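Local atomic coordinates of KmHsv2 (Kluyveromyces marxianus, PDB entry 3VU4), a protein that probably binds phosphoinositides on membranes through a beta-propeller of the PROPPIN family, as its autophagy relative Atg18 does. Residues 77-80 with 81-84; 106-110 with 111-115; 192-195 with 196-200; 277-281 with 282-286. One frame throughout, in Å; residues are numbered along the deposited sequence.

Overall arrangement
The four contacts follow one another along a seven-bladed beta-propeller, none nesting in or crossing another. Interaction 1 closes the loop between strands 72-76 and 82-87 within one blade. Interaction 2 closes the hairpin of strands 103-108 and 112-117 in the next blade, and the two touch where Val83 CG1 packs on Leu106 CD2, 3.9 Å away. Interaction 3 lies in the connection from strand 189-191 to strand 198-203, passing from one blade to another. Interaction 4 closes a small hairpin in the long excursion between strands 263-268 and 296-299, its centre about 61 Å from that of interaction 1.

Interaction 1 (77-80 with 81-84); sequences TGVK and EVVH
Val79 and Val82 face each other across a type I beta turn, the corner by which the chain passes from strand 72-76 into strand 82-87 of one propeller blade. Their isopropyl groups meet at a slant, with Val79 CG2 and Val82 CG2 the nearest pair at 3.3 Å, while Val79 CG1 lies 3.9 Å from Val82 CB. With CG1 of Val79 between the backbone N and the carbonyl carbon (chi1 46°), CG2 falls opposite the backbone N, and from there it reaches both Val82 and the carboxylate of Glu81. The turn itself is closed by a weak bond from Val82 N to Val79 O, 3.3 Å long.

Glu81 starts out pointing away from the loop, but its chain bends at chi2 (-68°) and folds the carboxylate back. OE2 comes within 3.8 Å of Val79 CG2 and also nears the Lys80 amide, although the angle there is too poor for a hydrogen bond. Lys98 and Pro102 touch the same side chain from outside the turn. Shortening Glu81 to an alanine would probably uncover the Val79 methyl and weaken the contact with Lys98 and Pro102.

Where the strand begins, the His84 side chain crosses that of Thr77 of the loop at about a right angle, the imidazole being held through ND1 by Asp93 and meeting the ring of Phe75. A water in the plane of the imidazole, at its edge, ties the loop together: it accepts from Thr77 N at 2.8 Å and donates to Val79 O at 2.6 Å and to Val82 O at 2.7 Å.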
loop_
_atom_site.group_PDB
_atom_site.type_symbol
_atom_site.label_atom_id
_atom_site.label_comp_id
_atom_site.label_asym_id
_atom_site.label_seq_id
_atom_site.Cartn_x
_atom_site.Cartn_y
_atom_site.Cartn_z
ATOM N N THR A 77 9.433 10.290 16.611
ATOM C CA THR A 77 9.788 9.670 17.880
ATOM C C THR A 77 8.791 10.040 18.967
ATOM O O THR A 77 7.581 9.855 18.798
ATOM C CB THR A 77 11.193 10.099 18.322
ATOM O OG1 THR A 77 11.213 11.517 18.522
ATOM C CG2 THR A 77 12.223 9.725 17.261
ATOM N N GLY A 78 9.302 10.556 20.082
ATOM C CA GLY A 78 8.439 10.937 21.181
ATOM C C GLY A 78 7.526 12.058 20.746
ATOM O O GLY A 78 6.300 11.950 20.831
ATOM N N VAL A 79 8.136 13.140 20.272
ATOM C CA VAL A 79 7.397 14.302 19.804
ATOM C C VAL A 79 6.725 13.939 18.484
ATOM O O VAL A 79 7.368 13.878 17.430
ATOM C CB VAL A 79 8.348 15.513 19.637
ATOM C CG1 VAL A 79 9.614 15.085 18.910
ATOM C CG2 VAL A 79 7.639 16.640 18.897
ATOM N N LYS A 80 5.419 13.698 18.568
ATOM C CA LYS A 80 4.593 13.290 17.438
ATOM C C LYS A 80 4.527 14.253 16.262
ATOM O O LYS A 80 4.261 13.831 15.134
ATOM C CB LYS A 80 3.158 13.034 17.904
ATOM C CG LYS A 80 3.009 12.270 19.211
ATOM C CD LYS A 80 3.070 10.768 19.034
ATOM C CE LYS A 80 4.490 10.282 18.858
ATOM N NZ LYS A 80 4.580 8.813 19.097
ATOM N N GLU A 81 4.746 15.540 16.504
ATOM C CA GLU A 81 4.650 16.504 15.413
ATOM C C GLU A 81 5.947 16.794 14.674
ATOM O O GLU A 81 6.005 17.715 13.861
ATOM C CB GLU A 81 4.024 17.817 15.909
ATOM C CG GLU A 81 4.119 18.046 17.403
ATOM C CD GLU A 81 3.273 17.068 18.201
ATOM O OE1 GLU A 81 2.028 17.099 18.063
ATOM O OE2 GLU A 81 3.856 16.266 18.963
ATOM N N VAL A 82 6.977 15.997 14.931
ATOM C CA VAL A 82 8.261 16.204 14.270
ATOM C C VAL A 82 8.673 15.022 13.397
ATOM O O VAL A 82 8.632 13.874 13.833
ATOM C CB VAL A 82 9.372 16.468 15.306
ATOM C CG1 VAL A 82 10.718 16.591 14.616
ATOM C CG2 VAL A 82 9.054 17.725 16.073
ATOM N N VAL A 83 9.068 15.317 12.163
ATOM C CA VAL A 83 9.500 14.286 11.230
ATOM C C VAL A 83 10.994 14.442 10.966
ATOM O O VAL A 83 11.439 15.450 10.417
ATOM C CB VAL A 83 8.738 14.387 9.892
ATOM C CG1 VAL A 83 9.329 13.416 8.884
ATOM C CG2 VAL A 83 7.258 14.096 10.111
ATOM N N HIS A 84 11.767 13.438 11.356
ATOM C CA HIS A 84 13.207 13.481 11.176
ATOM C C HIS A 84 13.665 12.833 9.884
ATOM O O HIS A 84 13.348 11.674 9.625
ATOM C CB HIS A 84 13.912 12.754 12.321
ATOM C CG HIS A 84 13.651 13.331 13.675
ATOM N ND1 HIS A 84 14.639 13.926 14.430
ATOM C CD2 HIS A 84 12.531 13.351 14.437
ATOM C CE1 HIS A 84 14.141 14.283 15.600
ATOM N NE2 HIS A 84 12.864 13.945 15.630
HETATM O O HOH W 1 9.521 13.023 16.209
#

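Interaction 2 (106-110 with 111-115); sequences LFLSR and EFIVV. With SO4 (sulfate ion), chain I.
Phe107 and Val114 pair across a beta hairpin, the first two strands of a propeller blade, which run antiparallel at 171°. The strand part is the tightly packed one. Phe107 CB lies 3.8 Å from Val114 CB, which sits at the edge of the phenyl ring, and Phe145 of strand 142-146 packs on both residues. The other sheet face carries two pairs whose side chains lie alongside and point the same way: Leu106 CD1 meets Val115 CG2 at 3.5 Å, and Leu108 CD2 meets Ile113 CG2 at 3.9 Å. CG of Leu106 stands opposite the backbone N (chi1 -179°), which carries CD1 over to the neighbouring strand.

The turn end is looser and opens to solvent. Arg110 and Glu111 are exposed, and the extended Arg110 chain leads away from the hairpin. Arg110 N donates to sulfate O3 at 2.8 Å, the ion, probably from the crystallisation liquor, also being hydrogen-bonded to His68. Ser109 joins the two regimes, since its N donates to Phe112 O at 3.0 Å. Replacing Ser109 with an alanine would probably leave the Phe112 amide without its side-chain acceptor and slacken the turn. That bond is nearly straight: Phe112 N to Ser109 OG, 2.8 Å at 168°.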
loop_
_atom_site.group_PDB
_atom_site.type_symbol
_atom_site.label_atom_id
_atom_site.label_comp_id
_atom_site.label_asym_id
_atom_site.label_seq_id
_atom_site.Cartn_x
_atom_site.Cartn_y
_atom_site.Cartn_z
ATOM N N LEU A 106 2.677 9.842 5.965
ATOM C CA LEU A 106 4.014 10.316 5.630
ATOM C C LEU A 106 4.542 9.605 4.385
ATOM O O LEU A 106 4.679 8.379 4.375
ATOM C CB LEU A 106 4.961 10.068 6.803
ATOM C CG LEU A 106 6.403 10.539 6.611
ATOM C CD1 LEU A 106 6.401 12.024 6.303
ATOM C CD2 LEU A 106 7.223 10.253 7.856
ATOM N N PHE A 107 4.843 10.382 3.343
ATOM C CA PHE A 107 5.349 9.837 2.080
ATOM C C PHE A 107 6.643 10.521 1.639
ATOM O O PHE A 107 6.863 11.698 1.914
ATOM C CB PHE A 107 4.292 10.006 0.993
ATOM C CG PHE A 107 2.997 9.321 1.296
ATOM C CD1 PHE A 107 2.867 7.947 1.139
ATOM C CD2 PHE A 107 1.898 10.049 1.727
ATOM C CE1 PHE A 107 1.654 7.304 1.406
ATOM C CE2 PHE A 107 0.676 9.415 1.998
ATOM C CZ PHE A 107 0.559 8.039 1.834
ATOM N N LEU A 108 7.490 9.779 0.934
ATOM C CA LEU A 108 8.769 10.304 0.469
ATOM C C LEU A 108 9.059 10.006 -1.004
ATOM O O LEU A 108 8.727 8.935 -1.514
ATOM C CB LEU A 108 9.907 9.712 1.307
ATOM C CG LEU A 108 9.867 9.879 2.826
ATOM C CD1 LEU A 108 10.851 8.912 3.466
ATOM C CD2 LEU A 108 10.195 11.310 3.195
ATOM N N SER A 109 9.683 10.968 -1.678
ATOM C CA SER A 109 10.088 10.824 -3.074
ATOM C C SER A 109 11.380 11.628 -3.179
ATOM O O SER A 109 11.660 12.446 -2.303
ATOM C CB SER A 109 9.024 11.374 -4.030
ATOM O OG SER A 109 8.998 12.786 -4.043
ATOM N N ARG A 110 12.175 11.403 -4.220
ATOM C CA ARG A 110 13.434 12.136 -4.353
ATOM C C ARG A 110 13.185 13.642 -4.421
ATOM O O ARG A 110 14.106 14.439 -4.266
ATOM C CB ARG A 110 14.200 11.681 -5.605
ATOM C CG ARG A 110 14.629 10.208 -5.608
ATOM C CD ARG A 110 15.238 9.802 -6.957
ATOM N NE ARG A 110 15.493 8.364 -7.064
ATOM C CZ ARG A 110 16.463 7.717 -6.422
ATOM N NH1 ARG A 110 17.285 8.378 -5.614
ATOM N NH2 ARG A 110 16.611 6.406 -6.585
ATOM N N GLU A 111 11.929 14.026 -4.623
ATOM C CA GLU A 111 11.566 15.433 -4.737
ATOM C C GLU A 111 10.798 16.006 -3.552
ATOM O O GLU A 111 11.099 17.103 -3.077
ATOM C CB GLU A 111 10.698 15.637 -5.971
ATOM C CG GLU A 111 11.069 14.784 -7.156
ATOM C CD GLU A 111 11.586 15.618 -8.299
ATOM O OE1 GLU A 111 12.752 16.065 -8.216
ATOM O OE2 GLU A 111 10.818 15.837 -9.267
ATOM N N PHE A 112 9.797 15.262 -3.090
ATOM C CA PHE A 112 8.937 15.727 -2.009
ATOM C C PHE A 112 8.882 14.884 -0.743
ATOM O O PHE A 112 9.338 13.739 -0.704
ATOM C CB PHE A 112 7.513 15.850 -2.533
ATOM C CG PHE A 112 7.430 16.357 -3.930
ATOM C CD1 PHE A 112 7.452 17.720 -4.189
ATOM C CD2 PHE A 112 7.335 15.470 -4.995
ATOM C CE1 PHE A 112 7.377 18.196 -5.492
ATOM C CE2 PHE A 112 7.258 15.934 -6.303
ATOM C CZ PHE A 112 7.280 17.302 -6.552
ATOM N N ILE A 113 8.302 15.493 0.289
ATOM C CA ILE A 113 8.073 14.860 1.575
ATOM C C ILE A 113 6.626 15.221 1.889
ATOM O O ILE A 113 6.343 16.348 2.289
ATOM C CB ILE A 113 8.964 15.430 2.692
ATOM C CG1 ILE A 113 10.438 15.197 2.368
ATOM C CG2 ILE A 113 8.625 14.749 4.011
ATOM C CD1 ILE A 113 11.389 15.674 3.458
ATOM N N VAL A 114 5.707 14.284 1.679
ATOM C CA VAL A 114 4.296 14.546 1.947
ATOM C C VAL A 114 4.012 14.195 3.407
ATOM O O VAL A 114 4.376 13.109 3.864
ATOM C CB VAL A 114 3.388 13.709 1.000
ATOM C CG1 VAL A 114 1.933 14.059 1.223
ATOM C CG2 VAL A 114 3.779 13.963 -0.455
ATOM N N VAL A 115 3.375 15.117 4.129
ATOM C CA VAL A 115 3.062 14.930 5.553
ATOM C C VAL A 115 1.646 15.402 5.923
ATOM O O VAL A 115 1.290 16.554 5.666
ATOM C CB VAL A 115 4.057 15.728 6.452
ATOM C CG1 VAL A 115 3.759 15.471 7.922
ATOM C CG2 VAL A 115 5.492 15.355 6.117
HETATM S S SO4 I . 10.976 9.889 -7.290
HETATM O O1 SO4 I . 12.249 10.504 -7.708
HETATM O O2 SO4 I . 10.713 8.698 -8.119
HETATM O O3 SO4 I . 11.061 9.481 -5.880
HETATM O O4 SO4 I . 9.884 10.865 -7.458
#

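Interaction 3 (192-195 with 196-200); sequences KAHT and NPIKM. With SO4 (sulfate ion), chain E.
Between Ala193 and Ile198 the backbone curves out of the loop after strand 189-191 and into strand 198-203, turning the successive amides of Thr195 and Asn196 toward one sulfate ion. Thr195 N donates to sulfate O1 at 3.0 Å, and Asn196 N to sulfate O3, also at 3.0 Å.

Among the side chains of the segments, His194 bonds the ion through its ring. Its CG stands opposite the carbonyl carbon (chi1 -59°), a setting that brings the ion to the edge of the imidazole, with the sulfur in the ring plane. His194 ND1 donates to sulfate O2 at 3.1 Å along an almost straight line, 175° at the hydrogen. NE2 is bonded to Thr212 OG1, and with a partner on each nitrogen the ring is probably fixed in rotation. The His194 and Ile198 side chains meet at about a right angle, CD2 of the former 4.0 Å from CG1 of the latter. Ile198 CD1 approaches Ala193 CB at 4.3 Å, so that apolar contacts join the loop to the start of the strand. Asn196 adds a weak bond from ND2 to sulfate O3 at 3.2 Å.

Arg221 NH1 and Ser214 OG are also hydrogen-bonded to the ion. Although the sulfate probably came from the crystallisation liquor, a basic, amide-lined site of this kind, set where two propeller blades join, is consistent with a phosphate-binding pocket for phosphoinositide head groups, as in PROPPIN proteins.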
loop_
_atom_site.group_PDB
_atom_site.type_symbol
_atom_site.label_atom_id
_atom_site.label_comp_id
_atom_site.label_asym_id
_atom_site.label_seq_id
_atom_site.Cartn_x
_atom_site.Cartn_y
_atom_site.Cartn_z
ATOM N N LYS A 192 -16.156 11.254 -7.297
ATOM C CA LYS A 192 -17.097 10.917 -6.245
ATOM C C LYS A 192 -17.171 9.394 -6.223
ATOM O O LYS A 192 -18.160 8.802 -6.655
ATOM C CB LYS A 192 -18.465 11.496 -6.548
ATOM C CG LYS A 192 -18.528 12.992 -6.438
ATOM C CD LYS A 192 -19.963 13.433 -6.459
ATOM C CE LYS A 192 -20.093 14.913 -6.192
ATOM N NZ LYS A 192 -21.539 15.284 -6.270
ATOM N N ALA A 193 -16.104 8.779 -5.713
ATOM C CA ALA A 193 -15.959 7.324 -5.631
ATOM C C ALA A 193 -17.020 6.562 -4.836
ATOM O O ALA A 193 -17.551 5.571 -5.327
ATOM C CB ALA A 193 -14.572 6.975 -5.095
ATOM N N HIS A 194 -17.327 7.001 -3.618
ATOM C CA HIS A 194 -18.321 6.291 -2.819
ATOM C C HIS A 194 -19.309 7.195 -2.112
ATOM O O HIS A 194 -19.090 8.392 -1.975
ATOM C CB HIS A 194 -17.634 5.424 -1.771
ATOM C CG HIS A 194 -16.703 4.404 -2.343
ATOM N ND1 HIS A 194 -17.052 3.078 -2.492
ATOM C CD2 HIS A 194 -15.432 4.515 -2.800
ATOM C CE1 HIS A 194 -16.032 2.416 -3.015
ATOM N NE2 HIS A 194 -15.038 3.264 -3.212
ATOM N N THR A 195 -20.398 6.591 -1.661
ATOM C CA THR A 195 -21.439 7.284 -0.928
ATOM C C THR A 195 -21.033 7.352 0.537
ATOM O O THR A 195 -21.263 8.347 1.219
ATOM C CB THR A 195 -22.762 6.525 -1.017
ATOM O OG1 THR A 195 -23.211 6.528 -2.376
ATOM C CG2 THR A 195 -23.812 7.166 -0.124
ATOM N N ASN A 196 -20.431 6.280 1.024
ATOM C CA ASN A 196 -19.996 6.237 2.404
ATOM C C ASN A 196 -18.547 6.666 2.496
ATOM O O ASN A 196 -17.873 6.800 1.478
ATOM C CB ASN A 196 -20.176 4.829 2.953
ATOM C CG ASN A 196 -21.621 4.410 2.961
ATOM O OD1 ASN A 196 -22.476 5.089 3.541
ATOM N ND2 ASN A 196 -21.914 3.291 2.311
ATOM N N PRO A 197 -18.053 6.905 3.717
ATOM C CA PRO A 197 -16.660 7.325 3.874
ATOM C C PRO A 197 -15.685 6.322 3.275
ATOM O O PRO A 197 -15.852 5.113 3.433
ATOM C CB PRO A 197 -16.508 7.442 5.392
ATOM C CG PRO A 197 -17.857 7.881 5.822
ATOM C CD PRO A 197 -18.776 6.998 4.999
ATOM N N ILE A 198 -14.663 6.825 2.594
ATOM C CA ILE A 198 -13.659 5.965 1.997
ATOM C C ILE A 198 -12.772 5.304 3.052
ATOM O O ILE A 198 -12.290 5.950 3.997
ATOM C CB ILE A 198 -12.771 6.759 1.017
ATOM C CG1 ILE A 198 -13.507 6.920 -0.320
ATOM C CG2 ILE A 198 -11.419 6.066 0.834
ATOM C CD1 ILE A 198 -12.795 7.812 -1.300
ATOM N N LYS A 199 -12.558 4.004 2.877
ATOM C CA LYS A 199 -11.726 3.231 3.782
ATOM C C LYS A 199 -10.254 3.479 3.475
ATOM O O LYS A 199 -9.468 3.799 4.372
ATOM C CB LYS A 199 -12.055 1.744 3.645
ATOM C CG LYS A 199 -11.232 0.828 4.545
ATOM C CD LYS A 199 -11.322 1.256 5.991
ATOM C CE LYS A 199 -10.624 0.268 6.901
ATOM N NZ LYS A 199 -10.454 0.856 8.257
ATOM N N MET A 200 -9.887 3.327 2.205
ATOM C CA MET A 200 -8.511 3.545 1.760
ATOM C C MET A 200 -8.456 3.640 0.242
ATOM O O MET A 200 -9.371 3.175 -0.441
ATOM C CB MET A 200 -7.611 2.393 2.202
ATOM C CG MET A 200 -8.012 1.053 1.622
ATOM S SD MET A 200 -6.852 -0.251 2.047
ATOM C CE MET A 200 -7.592 -0.814 3.550
HETATM S S SO4 E . -20.591 2.859 -1.514
HETATM O O1 SO4 E . -20.459 3.730 -2.698
HETATM O O2 SO4 E . -19.740 1.670 -1.701
HETATM O O3 SO4 E . -20.157 3.571 -0.297
HETATM O O4 SO4 E . -22.007 2.476 -1.359
#

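Interaction 4 (277-281 with 282-286); sequences RHALK and GWINM. With SO4 (sulfate ion), chain F.
The indole of Trp283 has Leu280 O at its edge and in its plane, 3.3 Å from Trp283 CD1, while the guanidinium of Arg277 has Met286 O over one face. Met286 O is 2.8 Å from Arg277 NH2, too poorly angled for a hydrogen bond. The third flat group, the His278 imidazole, has a sulfate at its edge, probably from the crystallisation liquor: ND1 donates to sulfate O2 at 2.8 Å, and the backbone amides of Arg277 and His278 bond to other oxygens of the ion. Ile284 O approaches the same ring obliquely, 3.5 Å from His278 CD2.

On the face bearing Ala279 and Ile284 the packing is apolar. Leu280 and Ile284 run side by side, with Leu280 CD1 3.7 Å from Ile284 CG1, and Met286, bent at chi2 (-56°), brings SD to within 3.6 Å of Ala279 CB. Ala279 and Ile284 exchange paired backbone bonds, and Trp283 N closes the turn on Leu280 O. Gly282 has a positive phi (81°), where a side chain would collide with Lys281 O.

Together these make a beta hairpin with a type I' turn, carried far from the propeller's centre on a long loop, consistent with the membrane-inserting loop described for PROPPIN proteins.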
loop_
_atom_site.group_PDB
_atom_site.type_symbol
_atom_site.label_atom_id
_atom_site.label_comp_id
_atom_site.label_asym_id
_atom_site.label_seq_id
_atom_site.Cartn_x
_atom_site.Cartn_y
_atom_site.Cartn_z
ATOM N N ARG A 277 -6.632 -19.481 -27.530
ATOM C CA ARG A 277 -7.681 -18.786 -28.252
ATOM C C ARG A 277 -8.909 -19.668 -28.511
ATOM O O ARG A 277 -9.941 -19.172 -28.936
ATOM C CB ARG A 277 -7.124 -18.250 -29.569
ATOM C CG ARG A 277 -7.155 -16.733 -29.704
ATOM C CD ARG A 277 -6.369 -16.025 -28.601
ATOM N NE ARG A 277 -7.163 -15.742 -27.394
ATOM C CZ ARG A 277 -8.164 -14.861 -27.332
ATOM N NH1 ARG A 277 -8.513 -14.163 -28.408
ATOM N NH2 ARG A 277 -8.809 -14.663 -26.189
ATOM N N HIS A 278 -8.813 -20.967 -28.242
ATOM C CA HIS A 278 -9.952 -21.860 -28.462
ATOM C C HIS A 278 -10.217 -22.856 -27.342
ATOM O O HIS A 278 -9.383 -23.070 -26.472
ATOM C CB HIS A 278 -9.799 -22.619 -29.789
ATOM C CG HIS A 278 -9.735 -21.721 -30.981
ATOM N ND1 HIS A 278 -8.555 -21.162 -31.425
ATOM C CD2 HIS A 278 -10.713 -21.187 -31.748
ATOM C CE1 HIS A 278 -8.810 -20.318 -32.409
ATOM N NE2 HIS A 278 -10.112 -20.312 -32.623
ATOM N N ALA A 279 -11.393 -23.465 -27.384
ATOM C CA ALA A 279 -11.810 -24.435 -26.384
ATOM C C ALA A 279 -12.838 -25.363 -27.019
ATOM O O ALA A 279 -13.398 -25.054 -28.069
ATOM C CB ALA A 279 -12.419 -23.711 -25.181
ATOM N N LEU A 280 -13.099 -26.495 -26.377
ATOM C CA LEU A 280 -14.055 -27.453 -26.918
ATOM C C LEU A 280 -13.736 -27.788 -28.371
ATOM O O LEU A 280 -14.551 -27.561 -29.264
ATOM C CB LEU A 280 -15.466 -26.890 -26.811
ATOM C CG LEU A 280 -15.959 -26.859 -25.369
ATOM C CD1 LEU A 280 -16.912 -25.689 -25.161
ATOM C CD2 LEU A 280 -16.618 -28.191 -25.047
ATOM N N LYS A 281 -12.525 -28.291 -28.597
ATOM C CA LYS A 281 -12.063 -28.702 -29.924
ATOM C C LYS A 281 -12.179 -27.704 -31.064
ATOM O O LYS A 281 -12.562 -28.081 -32.170
ATOM C CB LYS A 281 -12.782 -29.983 -30.335
ATOM C CG LYS A 281 -12.350 -31.204 -29.562
ATOM C CD LYS A 281 -13.549 -32.011 -29.085
ATOM C CE LYS A 281 -13.920 -31.602 -27.677
ATOM N NZ LYS A 281 -12.743 -31.764 -26.766
ATOM N N GLY A 282 -11.844 -26.447 -30.812
ATOM C CA GLY A 282 -11.916 -25.450 -31.865
ATOM C C GLY A 282 -13.311 -24.902 -32.097
ATOM O O GLY A 282 -13.501 -23.981 -32.900
ATOM N N TRP A 283 -14.296 -25.462 -31.401
ATOM C CA TRP A 283 -15.655 -24.982 -31.556
ATOM C C TRP A 283 -15.895 -23.634 -30.865
ATOM O O TRP A 283 -16.717 -22.846 -31.325
ATOM C CB TRP A 283 -16.655 -26.010 -31.018
ATOM C CG TRP A 283 -16.912 -27.172 -31.938
ATOM C CD1 TRP A 283 -16.503 -28.467 -31.766
ATOM C CD2 TRP A 283 -17.645 -27.148 -33.167
ATOM N NE1 TRP A 283 -16.937 -29.249 -32.814
ATOM C CE2 TRP A 283 -17.640 -28.464 -33.689
ATOM C CE3 TRP A 283 -18.306 -26.140 -33.883
ATOM C CZ2 TRP A 283 -18.267 -28.801 -34.888
ATOM C CZ3 TRP A 283 -18.934 -26.474 -35.086
ATOM C CH2 TRP A 283 -18.908 -27.797 -35.574
ATOM N N ILE A 284 -15.171 -23.364 -29.779
ATOM C CA ILE A 284 -15.344 -22.124 -29.015
ATOM C C ILE A 284 -14.188 -21.139 -29.148
ATOM O O ILE A 284 -13.028 -21.544 -29.168
ATOM C CB ILE A 284 -15.554 -22.447 -27.493
ATOM C CG1 ILE A 284 -17.043 -22.590 -27.180
ATOM C CG2 ILE A 284 -14.974 -21.354 -26.624
ATOM C CD1 ILE A 284 -17.815 -23.499 -28.136
ATOM N N ASN A 285 -14.515 -19.854 -29.258
ATOM C CA ASN A 285 -13.506 -18.798 -29.332
ATOM C C ASN A 285 -13.392 -18.259 -27.916
ATOM O O ASN A 285 -14.243 -17.494 -27.476
ATOM C CB ASN A 285 -13.954 -17.656 -30.238
ATOM C CG ASN A 285 -13.957 -18.033 -31.697
ATOM O OD1 ASN A 285 -14.578 -19.008 -32.094
ATOM N ND2 ASN A 285 -13.267 -17.248 -32.509
ATOM N N MET A 286 -12.348 -18.662 -27.201
ATOM C CA MET A 286 -12.150 -18.234 -25.824
ATOM C C MET A 286 -12.029 -16.723 -25.624
ATOM O O MET A 286 -11.262 -16.048 -26.309
ATOM C CB MET A 286 -10.914 -18.915 -25.233
ATOM C CG MET A 286 -11.135 -20.351 -24.792
ATOM S SD MET A 286 -12.479 -20.530 -23.599
ATOM C CE MET A 286 -11.879 -19.516 -22.216
HETATM S S SO4 F . -5.380 -22.274 -29.533
HETATM O O1 SO4 F . -4.636 -21.046 -29.181
HETATM O O2 SO4 F . -6.011 -22.070 -30.847
HETATM O O3 SO4 F . -4.455 -23.421 -29.603
HETATM O O4 SO4 F . -6.417 -22.584 -28.523
#